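Local atomic coordinates of hypothetical protein (Leishmania major, PDB entry 3LJN), a protein that is of unknown function but belongs to the ankyrin repeat proteins, which generally serve as scaffolds for binding other proteins. Residues F52-L57 / S80-Q85; V75-S80 / K108-M113; I158-G163 / M193-S198. All blocks are in the same frame, centred on the assembly; numbering follows the deposited sequence.

Contact 1 of 3, residues F52-L57 / S80-Q85; sequences FGCTAL and SLWHGQ
The hydrogen bond across the contact runs from Ser80 OG to Gly53 O, 2.9 Å. Ser80 holds OG between its backbone N and carbonyl carbon (chi1 65°), which aims the hydroxyl across the gap; it approaches the Gly53 carbonyl at a C=O...O angle of 133°, tilted 27° from the carbonyl plane. The same OG lies 3.6 Å from Thr55 CG2. The rest of the contact gathers round the Trp82 indole. Cys54 lies over one face: CB stands 3.8 Å from the centroid of the five-membered ring, close to its normal, while SG makes a sulfur-aromatic contact 4.0 Å from the centroid of the six-membered ring. Thr55 to Leu57, with His58 just beyond, form a Thr-Ala-Leu-His version of the ankyrin Thr-Pro-Leu-His motif. Thr55 is the N-cap of helix 56-63, its OG1 accepting a weak bond from Leu57 N, and His58 takes Thr55 N on ND1 and reaches Gln85 O weakly through NE2. On the indole face opposite Cys54, His83 CD2 lies 3.6 Å above the plane. At the pyrrole end Phe52 CB comes within 3.8 Å of Trp82 CD1, although its phenyl ring leads away. Two backbone bonds between Trp82 and Gln85 close a type I' turn.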
ATOM      1  N   PHE A  52      14.326  23.619  11.603  1.00 42.36           N
ATOM      2  CA  PHE A  52      14.009  22.193  11.371  1.00 42.22           C
ATOM      3  C   PHE A  52      12.970  21.950  10.266  1.00 41.29           C
ATOM      4  O   PHE A  52      12.436  20.846  10.140  1.00 41.15           O
ATOM      5  CB  PHE A  52      13.450  21.540  12.650  1.00 41.84           C
ATOM      6  CG  PHE A  52      14.250  21.814  13.879  1.00 42.91           C
ATOM      7  CD1 PHE A  52      13.853  22.796  14.772  1.00 42.63           C
ATOM      8  CD2 PHE A  52      15.395  21.093  14.146  1.00 44.54           C
ATOM      9  CE1 PHE A  52      14.597  23.061  15.917  1.00 44.03           C
ATOM     10  CE2 PHE A  52      16.142  21.350  15.281  1.00 45.88           C
ATOM     11  CZ  PHE A  52      15.741  22.338  16.170  1.00 45.66           C
ATOM     12  N   GLY A  53      12.667  22.971   9.480  1.00 40.94           N
ATOM     13  CA  GLY A  53      11.643  22.852   8.458  1.00 40.35           C
ATOM     14  C   GLY A  53      10.221  22.698   8.975  1.00 39.00           C
ATOM     15  O   GLY A  53       9.341  22.258   8.245  1.00 38.78           O
ATOM     16  N   CYS A  54       9.976  23.059  10.227  1.00 38.43           N
ATOM     17  CA  CYS A  54       8.612  23.035  10.754  1.00 37.49           C
ATOM     18  C   CYS A  54       7.860  24.290  10.306  1.00 36.93           C
ATOM     19  O   CYS A  54       8.448  25.374  10.203  1.00 37.23           O
ATOM     20  CB  CYS A  54       8.607  22.935  12.284  1.00 37.55           C
ATOM     21  SG  CYS A  54       6.936  23.039  12.962  1.00 36.86           S
ATOM     22  N   THR A  55       6.573  24.122  10.013  1.00 36.41           N
ATOM     23  CA  THR A  55       5.716  25.224   9.599  1.00 36.10           C
ATOM     24  C   THR A  55       4.433  25.178  10.392  1.00 35.69           C
ATOM     25  O   THR A  55       4.160  24.207  11.098  1.00 35.71           O
ATOM     26  CB  THR A  55       5.294  25.159   8.134  1.00 36.42           C
ATOM     27  OG1 THR A  55       4.191  24.264   8.009  1.00 36.33           O
ATOM     28  CG2 THR A  55       6.413  24.708   7.249  1.00 37.24           C
ATOM     29  N   ALA A  56       3.633  26.224  10.252  1.00 35.60           N
ATOM     30  CA  ALA A  56       2.397  26.346  10.998  1.00 35.55           C
ATOM     31  C   ALA A  56       1.538  25.124  10.816  1.00 35.62           C
ATOM     32  O   ALA A  56       0.963  24.634  11.768  1.00 35.83           O
ATOM     33  CB  ALA A  56       1.638  27.576  10.538  1.00 35.72           C
ATOM     34  N   LEU A  57       1.444  24.631   9.593  1.00 35.79           N
ATOM     35  CA  LEU A  57       0.547  23.526   9.321  1.00 36.22           C
ATOM     36  C   LEU A  57       1.008  22.232  10.011  1.00 36.40           C
ATOM     37  O   LEU A  57       0.204  21.514  10.598  1.00 36.84           O
ATOM     38  CB  LEU A  57       0.412  23.311   7.816  1.00 36.79           C
ATOM     39  CG  LEU A  57      -0.710  22.365   7.410  1.00 37.64           C
ATOM     40  CD1 LEU A  57      -1.974  22.678   8.226  1.00 37.73           C
ATOM     41  CD2 LEU A  57      -0.981  22.453   5.922  1.00 38.57           C
ATOM     42  N   SER A  80       8.241  21.432   2.807  1.00 42.84           N
ATOM     43  CA  SER A  80       9.352  21.088   3.664  1.00 42.72           C
ATOM     44  C   SER A  80       8.935  19.935   4.530  1.00 42.13           C
ATOM     45  O   SER A  80       7.751  19.656   4.685  1.00 41.47           O
ATOM     46  CB  SER A  80       9.764  22.279   4.526  1.00 41.67           C
ATOM     47  OG  SER A  80       8.738  22.628   5.434  1.00 40.06           O
ATOM     48  N   LEU A  81       9.929  19.276   5.103  1.00 42.64           N
ATOM     49  CA  LEU A  81       9.725  18.086   5.898  1.00 42.60           C
ATOM     50  C   LEU A  81      10.194  18.384   7.310  1.00 41.72           C
ATOM     51  O   LEU A  81      11.157  19.118   7.500  1.00 41.89           O
ATOM     52  CB  LEU A  81      10.525  16.933   5.294  1.00 44.57           C
ATOM     53  CG  LEU A  81      10.043  16.501   3.907  1.00 45.98           C
ATOM     54  CD1 LEU A  81      11.208  16.107   3.016  1.00 48.27           C
ATOM     55  CD2 LEU A  81       9.016  15.380   4.012  1.00 46.24           C
ATOM     56  N   TRP A  82       9.505  17.830   8.298  1.00 41.10           N
ATOM     57  CA  TRP A  82       9.891  18.008   9.681  1.00 40.70           C
ATOM     58  C   TRP A  82      10.135  16.636  10.274  1.00 41.74           C
ATOM     59  O   TRP A  82       9.228  15.814  10.353  1.00 41.87           O
ATOM     60  CB  TRP A  82       8.805  18.761  10.444  1.00 39.38           C
ATOM     61  CG  TRP A  82       9.146  19.029  11.861  1.00 39.33           C
ATOM     62  CD1 TRP A  82      10.388  19.259  12.374  1.00 40.04           C
ATOM     63  CD2 TRP A  82       8.238  19.112  12.959  1.00 38.93           C
ATOM     64  NE1 TRP A  82      10.314  19.456  13.731  1.00 40.16           N
ATOM     65  CE2 TRP A  82       9.000  19.382  14.115  1.00 39.50           C
ATOM     66  CE3 TRP A  82       6.851  18.976  13.083  1.00 38.46           C
ATOM     67  CZ2 TRP A  82       8.425  19.526  15.379  1.00 39.69           C
ATOM     68  CZ3 TRP A  82       6.274  19.133  14.344  1.00 38.59           C
ATOM     69  CH2 TRP A  82       7.063  19.395  15.475  1.00 39.24           C
ATOM     70  N   HIS A  83      11.374  16.391  10.685  1.00 42.78           N
ATOM     71  CA  HIS A  83      11.812  15.052  11.025  1.00 44.26           C
ATOM     72  C   HIS A  83      11.316  14.115   9.919  1.00 45.02           C
ATOM     73  O   HIS A  83      10.776  13.057  10.190  1.00 45.71           O
ATOM     74  CB  HIS A  83      11.270  14.627  12.399  1.00 44.18           C
ATOM     75  CG  HIS A  83      11.691  15.520  13.534  1.00 43.84           C
ATOM     76  ND1 HIS A  83      12.992  15.941  13.713  1.00 44.66           N
ATOM     77  CD2 HIS A  83      10.984  16.040  14.570  1.00 43.17           C
ATOM     78  CE1 HIS A  83      13.066  16.695  14.797  1.00 44.49           C
ATOM     79  NE2 HIS A  83      11.861  16.771  15.334  1.00 43.61           N
ATOM     80  N   GLY A  84      11.467  14.540   8.669  1.00 45.18           N
ATOM     81  CA  GLY A  84      11.133  13.706   7.518  1.00 46.43           C
ATOM     82  C   GLY A  84       9.667  13.623   7.163  1.00 45.74           C
ATOM     83  O   GLY A  84       9.287  12.860   6.301  1.00 47.04           O
ATOM     84  N   GLN A  85       8.833  14.426   7.795  1.00 43.99           N
ATOM     85  CA  GLN A  85       7.395  14.276   7.609  1.00 43.59           C
ATOM     86  C   GLN A  85       6.679  15.524   7.128  1.00 42.34           C
ATOM     87  O   GLN A  85       7.112  16.651   7.364  1.00 41.31           O
ATOM     88  CB  GLN A  85       6.762  13.766   8.900  1.00 43.30           C
ATOM     89  CG  GLN A  85       7.224  12.350   9.241  1.00 45.01           C
ATOM     90  CD  GLN A  85       6.489  11.784  10.422  1.00 45.18           C
ATOM     91  OE1 GLN A  85       6.505  12.378  11.511  1.00 44.29           O
ATOM     92  NE2 GLN A  85       5.820  10.630  10.224  1.00 46.67           N
TER

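Contact 2 of 3, residues V75-S80 / K108-M113; sequences VGEVHS and KERGQM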
ATOM      1  N   VAL A  75      -4.378  27.756   2.018  1.00 42.98           N
ATOM      2  CA  VAL A  75      -3.587  28.931   1.644  1.00 43.06           C
ATOM      3  C   VAL A  75      -2.186  28.591   1.130  1.00 42.97           C
ATOM      4  O   VAL A  75      -1.588  29.380   0.389  1.00 43.88           O
ATOM      5  CB  VAL A  75      -3.479  29.928   2.831  1.00 41.89           C
ATOM      6  CG1 VAL A  75      -2.394  30.926   2.588  1.00 41.94           C
ATOM      7  CG2 VAL A  75      -4.801  30.655   3.029  1.00 42.71           C
ATOM      8  N   GLY A  76      -1.665  27.427   1.522  1.00 42.17           N
ATOM      9  CA  GLY A  76      -0.284  27.071   1.209  1.00 42.15           C
ATOM     10  C   GLY A  76       0.056  25.594   1.248  1.00 42.11           C
ATOM     11  O   GLY A  76      -0.173  24.910   2.256  1.00 41.01           O
ATOM     12  N   GLU A  77       0.613  25.116   0.136  1.00 43.64           N
ATOM     13  CA  GLU A  77       1.217  23.790   0.057  1.00 44.00           C
ATOM     14  C   GLU A  77       2.572  23.816   0.790  1.00 42.87           C
ATOM     15  O   GLU A  77       3.482  24.588   0.411  1.00 43.32           O
ATOM     16  CB  GLU A  77       1.415  23.420  -1.418  1.00 46.48           C
ATOM     17  CG  GLU A  77       1.805  21.981  -1.714  1.00 47.57           C
ATOM     18  CD  GLU A  77       1.571  21.609  -3.195  1.00 50.55           C
ATOM     19  OE1 GLU A  77       2.322  22.097  -4.084  1.00 52.11           O
ATOM     20  OE2 GLU A  77       0.630  20.827  -3.475  1.00 51.67           O
ATOM     21  N   VAL A  78       2.699  22.995   1.840  1.00 41.72           N
ATOM     22  CA  VAL A  78       3.958  22.853   2.577  1.00 40.98           C
ATOM     23  C   VAL A  78       4.959  22.048   1.761  1.00 42.51           C
ATOM     24  O   VAL A  78       4.686  20.908   1.432  1.00 43.43           O
ATOM     25  CB  VAL A  78       3.732  22.137   3.924  1.00 39.75           C
ATOM     26  CG1 VAL A  78       5.025  21.507   4.434  1.00 39.74           C
ATOM     27  CG2 VAL A  78       3.146  23.103   4.964  1.00 38.40           C
ATOM     28  N   HIS A  79       6.111  22.646   1.450  1.00 43.07           N
ATOM     29  CA  HIS A  79       7.194  21.980   0.690  1.00 44.88           C
ATOM     30  C   HIS A  79       8.428  21.675   1.525  1.00 44.50           C
ATOM     31  O   HIS A  79       9.542  21.677   1.021  1.00 45.96           O
ATOM     32  CB  HIS A  79       7.631  22.860  -0.489  1.00 46.62           C
ATOM     33  CG  HIS A  79       6.639  22.904  -1.602  1.00 48.00           C
ATOM     34  ND1 HIS A  79       6.337  21.795  -2.367  1.00 49.72           N
ATOM     35  CD2 HIS A  79       5.874  23.919  -2.075  1.00 48.22           C
ATOM     36  CE1 HIS A  79       5.420  22.127  -3.262  1.00 50.97           C
ATOM     37  NE2 HIS A  79       5.124  23.409  -3.107  1.00 50.07           N
ATOM     38  N   SER A  80       8.241  21.432   2.807  1.00 42.84           N
ATOM     39  CA  SER A  80       9.352  21.088   3.664  1.00 42.72           C
ATOM     40  C   SER A  80       8.935  19.935   4.530  1.00 42.13           C
ATOM     41  O   SER A  80       7.751  19.656   4.685  1.00 41.47           O
ATOM     42  CB  SER A  80       9.764  22.279   4.526  1.00 41.67           C
ATOM     43  OG  SER A  80       8.738  22.628   5.434  1.00 40.06           O
ATOM     44  N   LYS A 108      -8.531  20.759  -1.099  1.00 56.39           N
ATOM     45  CA  LYS A 108      -9.505  20.768  -2.199  1.00 58.19           C
ATOM     46  C   LYS A 108      -9.802  22.192  -2.671  1.00 59.07           C
ATOM     47  O   LYS A 108      -9.698  22.469  -3.867  1.00 60.85           O
ATOM     48  CB  LYS A 108     -10.822  20.074  -1.813  1.00 58.67           C
ATOM     49  CG  LYS A 108     -10.856  18.561  -2.051  1.00 59.30           C
ATOM     50  CD  LYS A 108     -12.115  18.115  -2.837  1.00 61.87           C
ATOM     51  CE  LYS A 108     -13.410  18.225  -2.021  1.00 62.31           C
ATOM     52  NZ  LYS A 108     -13.725  16.992  -1.223  1.00 62.40           N
ATOM     53  N   GLU A 109     -10.166  23.086  -1.742  1.00 58.20           N
ATOM     54  CA  GLU A 109     -10.398  24.509  -2.064  1.00 59.02           C
ATOM     55  C   GLU A 109      -9.255  25.100  -2.883  1.00 59.87           C
ATOM     56  O   GLU A 109      -9.480  25.874  -3.807  1.00 61.62           O
ATOM     57  CB  GLU A 109     -10.566  25.358  -0.792  1.00 57.95           C
ATOM     58  CG  GLU A 109     -11.926  25.221  -0.077  1.00 58.00           C
ATOM     59  CD  GLU A 109     -12.190  26.319   0.992  1.00 57.70           C
ATOM     60  OE1 GLU A 109     -11.266  27.126   1.273  1.00 57.39           O
ATOM     61  OE2 GLU A 109     -13.326  26.375   1.545  1.00 58.20           O
ATOM     62  N   ARG A 110      -8.036  24.716  -2.520  1.00 58.98           N
ATOM     63  CA  ARG A 110      -6.821  25.246  -3.114  1.00 60.06           C
ATOM     64  C   ARG A 110      -6.512  24.686  -4.513  1.00 61.99           C
ATOM     65  O   ARG A 110      -5.729  25.275  -5.246  1.00 63.77           O
ATOM     66  CB  ARG A 110      -5.648  25.005  -2.144  1.00 58.88           C
ATOM     67  CG  ARG A 110      -4.244  25.138  -2.741  1.00 60.28           C
ATOM     68  CD  ARG A 110      -3.158  25.242  -1.672  1.00 59.72           C
ATOM     69  NE  ARG A 110      -3.074  24.103  -0.757  1.00 57.98           N
ATOM     70  CZ  ARG A 110      -2.603  22.901  -1.076  1.00 57.75           C
ATOM     71  NH1 ARG A 110      -2.199  22.641  -2.317  1.00 59.22           N
ATOM     72  NH2 ARG A 110      -2.547  21.940  -0.157  1.00 56.37           N
ATOM     73  N   GLY A 111      -7.106  23.557  -4.883  1.00 62.12           N
ATOM     74  CA  GLY A 111      -6.931  23.007  -6.234  1.00 64.53           C
ATOM     75  C   GLY A 111      -6.243  21.655  -6.318  1.00 64.26           C
ATOM     76  O   GLY A 111      -6.358  20.976  -7.332  1.00 66.36           O
ATOM     77  N   GLN A 112      -5.520  21.265  -5.268  1.00 62.04           N
ATOM     78  CA  GLN A 112      -4.870  19.953  -5.219  1.00 61.64           C
ATOM     79  C   GLN A 112      -5.850  18.870  -4.786  1.00 60.75           C
ATOM     80  O   GLN A 112      -6.570  19.021  -3.798  1.00 59.22           O
ATOM     81  CB  GLN A 112      -3.679  19.950  -4.260  1.00 60.10           C
ATOM     82  CG  GLN A 112      -2.881  18.653  -4.321  1.00 60.06           C
ATOM     83  CD  GLN A 112      -1.759  18.583  -3.303  1.00 58.84           C
ATOM     84  OE1 GLN A 112      -1.637  19.441  -2.414  1.00 57.99           O
ATOM     85  NE2 GLN A 112      -0.932  17.539  -3.419  1.00 59.09           N
HETATM   86  N   MSE A 113      -5.835  17.758  -5.515  1.00 62.11           N
HETATM   87  CA  MSE A 113      -6.790  16.685  -5.300  1.00 62.14           C
HETATM   88  C   MSE A 113      -6.322  15.763  -4.172  1.00 60.05           C
HETATM   89  O   MSE A 113      -5.125  15.716  -3.866  1.00 59.12           O
HETATM   90  CB  MSE A 113      -6.997  15.897  -6.601  1.00 65.14           C
HETATM   91  CG  MSE A 113      -7.959  16.563  -7.605  1.00 67.89           C
HETATM   92 SE   MSE A 113      -9.678  17.225  -6.815  1.00 67.16          SE
HETATM   93  CE  MSE A 113      -9.361  19.188  -6.935  1.00 66.69           C
TER
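Contact 2 is a surface salt-bridge contact, with backbone and aliphatic atoms packed over the guanidinium face, in which Arg110, at the end of helix 97-110, lies against Gly76 and Glu77 in the loop that follows helix 66-75. The evidence is mainly in the guanidinium. Glu77 CB sits 3.8 Å above one face of that flat group, offset toward its rim, and Gly76 C covers the same face, 4.0 Å from Arg110 NE. Beyond CB, Glu77 carries its carboxylate to Arg110 NH1, where OE2 forms a long salt bridge of 3.6 Å. The two side chains cross at about a right angle, and the carboxylate plane stands 68° from the guanidinium plane, so this is a single-oxygen, non-coplanar pairing, not a bidentate one. A bend at chi3 (60°) turns the Arg110 tip into this position. Its rotation is further fixed by Gln112 OE1, which lies at the guanidinium edge, in plane, and accepts from NH1 at 3.3 Å, with an N-H...O angle of 157°. Gln112 is brought back alongside because the chain turns at Gly111 in a Schellman motif, and its NE2 is bonded to Ser116 OG. Arg110 NE donates to the carbonyl O of Ala73, in helix 66-75. The contact thereby bridges the C-terminal parts of helices 66-75 and 97-110, with helix 114-118 reached through Gln112.

Contact 3 of 3, residues I158-G163 / M193-S198; sequences ILVQLG and MDTVPS
With chi1 at 180°, Val160 extends CG1 directly away from its own backbone N and sets this methyl against the chain where helix 186-195 ends. Thr195, with chi1 at -49°, turns CG2 to the other helix while OG1 stays beside its backbone N and bonds back to Leu191 O in the preceding turn. The contact is apolar. Val160 CG1 lies 3.7 Å from Val196 CA and 4.1 Å from Val196 CB, so it meets the backbone more than a side chain; the Val196 side chain points away overall and packs on Ser201. One residue further on, Pro197 CD rests 3.7 Å from the backbone O of Val160. Toward the solvent side, Gln161 CG touches Thr195 CG2 at 3.9 Å, the two side chains crossing at about a right angle. The closest CA pair, Val160 and Val196, is 5.9 Å apart: Val160 in helix 153-162 faces Val196, the first residue past helix 186-195. Behind the contact, Val160 also packs on Leu142 and Pro166, and Leu159 on Leu142, Cys145 and Val100. Side-by-side packing of successive helices in one layer is characteristic of the ankyrin repeat solenoid.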
ATOM      1  N   ILE A 158     -11.313   5.605   6.721  1.00 53.75           N
ATOM      2  CA  ILE A 158     -11.453   6.985   6.279  1.00 55.15           C
ATOM      3  C   ILE A 158     -10.437   7.358   5.194  1.00 52.92           C
ATOM      4  O   ILE A 158     -10.787   8.033   4.223  1.00 53.51           O
ATOM      5  CB  ILE A 158     -11.340   7.979   7.460  1.00 57.99           C
ATOM      6  CG1 ILE A 158     -12.719   8.221   8.088  1.00 61.78           C
ATOM      7  CG2 ILE A 158     -10.779   9.308   6.985  1.00 58.63           C
ATOM      8  CD1 ILE A 158     -13.377   6.978   8.652  1.00 62.09           C
ATOM      9  N   LEU A 159      -9.187   6.928   5.339  1.00 50.82           N
ATOM     10  CA  LEU A 159      -8.184   7.296   4.348  1.00 49.31           C
ATOM     11  C   LEU A 159      -8.582   6.748   2.996  1.00 48.16           C
ATOM     12  O   LEU A 159      -8.421   7.428   1.994  1.00 48.42           O
ATOM     13  CB  LEU A 159      -6.786   6.802   4.716  1.00 47.65           C
ATOM     14  CG  LEU A 159      -5.986   7.612   5.732  1.00 48.99           C
ATOM     15  CD1 LEU A 159      -4.679   6.907   6.052  1.00 47.54           C
ATOM     16  CD2 LEU A 159      -5.709   9.015   5.247  1.00 50.45           C
ATOM     17  N   VAL A 160      -9.123   5.532   2.971  1.00 47.39           N
ATOM     18  CA  VAL A 160      -9.390   4.841   1.710  1.00 46.57           C
ATOM     19  C   VAL A 160     -10.637   5.403   1.020  1.00 48.47           C
ATOM     20  O   VAL A 160     -10.672   5.482  -0.209  1.00 48.51           O
ATOM     21  CB  VAL A 160      -9.474   3.306   1.903  1.00 45.58           C
ATOM     22  CG1 VAL A 160      -9.754   2.613   0.587  1.00 45.35           C
ATOM     23  CG2 VAL A 160      -8.188   2.786   2.472  1.00 44.11           C
ATOM     24  N   GLN A 161     -11.638   5.805   1.808  1.00 50.50           N
ATOM     25  CA  GLN A 161     -12.813   6.555   1.298  1.00 53.05           C
ATOM     26  C   GLN A 161     -12.439   7.907   0.713  1.00 54.02           C
ATOM     27  O   GLN A 161     -13.047   8.348  -0.259  1.00 55.52           O
ATOM     28  CB  GLN A 161     -13.849   6.789   2.401  1.00 55.67           C
ATOM     29  CG  GLN A 161     -14.764   5.596   2.643  1.00 56.21           C
ATOM     30  CD  GLN A 161     -15.449   5.618   4.003  1.00 58.68           C
ATOM     31  OE1 GLN A 161     -14.999   6.286   4.930  1.00 59.38           O
ATOM     32  NE2 GLN A 161     -16.534   4.867   4.127  1.00 60.45           N
ATOM     33  N   LEU A 162     -11.444   8.560   1.312  1.00 53.58           N
ATOM     34  CA  LEU A 162     -11.020   9.895   0.892  1.00 55.00           C
ATOM     35  C   LEU A 162     -10.271   9.894  -0.440  1.00 53.81           C
ATOM     36  O   LEU A 162     -10.225  10.907  -1.136  1.00 55.58           O
ATOM     37  CB  LEU A 162     -10.156  10.550   1.983  1.00 55.38           C
ATOM     38  CG  LEU A 162     -10.897  11.060   3.232  1.00 58.14           C
ATOM     39  CD1 LEU A 162      -9.927  11.576   4.289  1.00 58.67           C
ATOM     40  CD2 LEU A 162     -11.914  12.137   2.878  1.00 61.72           C
ATOM     41  N   GLY A 163      -9.689   8.758  -0.797  1.00 51.33           N
ATOM     42  CA  GLY A 163      -8.886   8.664  -2.013  1.00 50.62           C
ATOM     43  C   GLY A 163      -7.450   8.192  -1.829  1.00 48.65           C
ATOM     44  O   GLY A 163      -6.678   8.224  -2.786  1.00 48.63           O
HETATM   45  N   MSE A 193      -9.687  -3.571   0.760  1.00 59.91           N
HETATM   46  CA  MSE A 193     -10.306  -4.057  -0.469  1.00 59.81           C
HETATM   47  C   MSE A 193     -11.819  -3.934  -0.481  1.00 61.28           C
HETATM   48  O   MSE A 193     -12.416  -3.892  -1.552  1.00 61.42           O
HETATM   49  CB  MSE A 193      -9.954  -5.518  -0.694  1.00 59.57           C
HETATM   50  CG  MSE A 193      -8.647  -5.732  -1.423  1.00 58.06           C
HETATM   51 SE   MSE A 193      -8.091  -7.595  -1.100  1.00 58.00          SE
HETATM   52  CE  MSE A 193      -7.254  -8.032  -2.835  1.00 56.65           C
ATOM     53  N   ASP A 194     -12.446  -3.905   0.690  1.00 62.60           N
ATOM     54  CA  ASP A 194     -13.907  -3.793   0.761  1.00 64.30           C
ATOM     55  C   ASP A 194     -14.370  -2.331   0.886  1.00 64.60           C
ATOM     56  O   ASP A 194     -15.424  -1.968   0.382  1.00 65.51           O
ATOM     57  CB  ASP A 194     -14.449  -4.675   1.895  1.00 65.95           C
ATOM     58  CG  ASP A 194     -13.963  -6.147   1.785  1.00 65.71           C
ATOM     59  OD1 ASP A 194     -13.172  -6.455   0.855  1.00 64.19           O
ATOM     60  OD2 ASP A 194     -14.358  -6.993   2.628  1.00 67.15           O
ATOM     61  N   THR A 195     -13.556  -1.496   1.524  1.00 63.93           N
ATOM     62  CA  THR A 195     -13.813  -0.058   1.643  1.00 64.10           C
ATOM     63  C   THR A 195     -13.527   0.698   0.359  1.00 62.94           C
ATOM     64  O   THR A 195     -14.134   1.730   0.110  1.00 63.35           O
ATOM     65  CB  THR A 195     -12.932   0.575   2.748  1.00 63.97           C
ATOM     66  OG1 THR A 195     -13.034  -0.203   3.947  1.00 65.12           O
ATOM     67  CG2 THR A 195     -13.360   2.007   3.048  1.00 64.56           C
ATOM     68  N   VAL A 196     -12.584   0.197  -0.437  1.00 61.61           N
ATOM     69  CA  VAL A 196     -12.107   0.884  -1.654  1.00 60.59           C
ATOM     70  C   VAL A 196     -13.273   1.195  -2.597  1.00 61.35           C
ATOM     71  O   VAL A 196     -13.964   0.283  -3.047  1.00 61.99           O
ATOM     72  CB  VAL A 196     -11.005   0.053  -2.398  1.00 59.34           C
ATOM     73  CG1 VAL A 196     -11.572  -1.245  -2.944  1.00 59.72           C
ATOM     74  CG2 VAL A 196     -10.368   0.855  -3.508  1.00 58.52           C
ATOM     75  N   PRO A 197     -13.496   2.487  -2.896  1.00 61.45           N
ATOM     76  CA  PRO A 197     -14.689   2.856  -3.664  1.00 62.45           C
ATOM     77  C   PRO A 197     -14.718   2.193  -5.040  1.00 62.30           C
ATOM     78  O   PRO A 197     -15.688   1.531  -5.369  1.00 63.43           O
ATOM     79  CB  PRO A 197     -14.587   4.384  -3.783  1.00 62.32           C
ATOM     80  CG  PRO A 197     -13.146   4.699  -3.603  1.00 61.05           C
ATOM     81  CD  PRO A 197     -12.567   3.621  -2.728  1.00 60.69           C
ATOM     82  N   SER A 198     -13.650   2.343  -5.814  1.00 61.13           N
ATOM     83  CA  SER A 198     -13.630   1.825  -7.167  1.00 61.15           C
ATOM     84  C   SER A 198     -13.504   0.317  -7.162  1.00 61.09           C
ATOM     85  O   SER A 198     -14.496  -0.376  -7.330  1.00 62.29           O
ATOM     86  CB  SER A 198     -12.490   2.447  -7.972  1.00 60.15           C
TER

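In the fold
From the N terminus, contact 1 closes first: residues 52-57 meet 80-85 after the chain has run through helices 56-63 and 66-75. Contact 2 opens before that loop has closed, since 75-80 leads directly into 80-85 and ends at 108-113, beyond helices 87-93 and 97-110. The two contacts therefore cross and share Ser80, and they also touch, Thr55 OG1 lying 3.4 Å from Val78 CG2. Contact 3 follows in series, its segments 158-163 and 193-198 having helix 176-182 and most of helix 186-195 between them. It joins the C-terminal ends of helices 153-162 and 186-195, its centre 22 Å from that of contact 2 and 28 Å from that of contact 1.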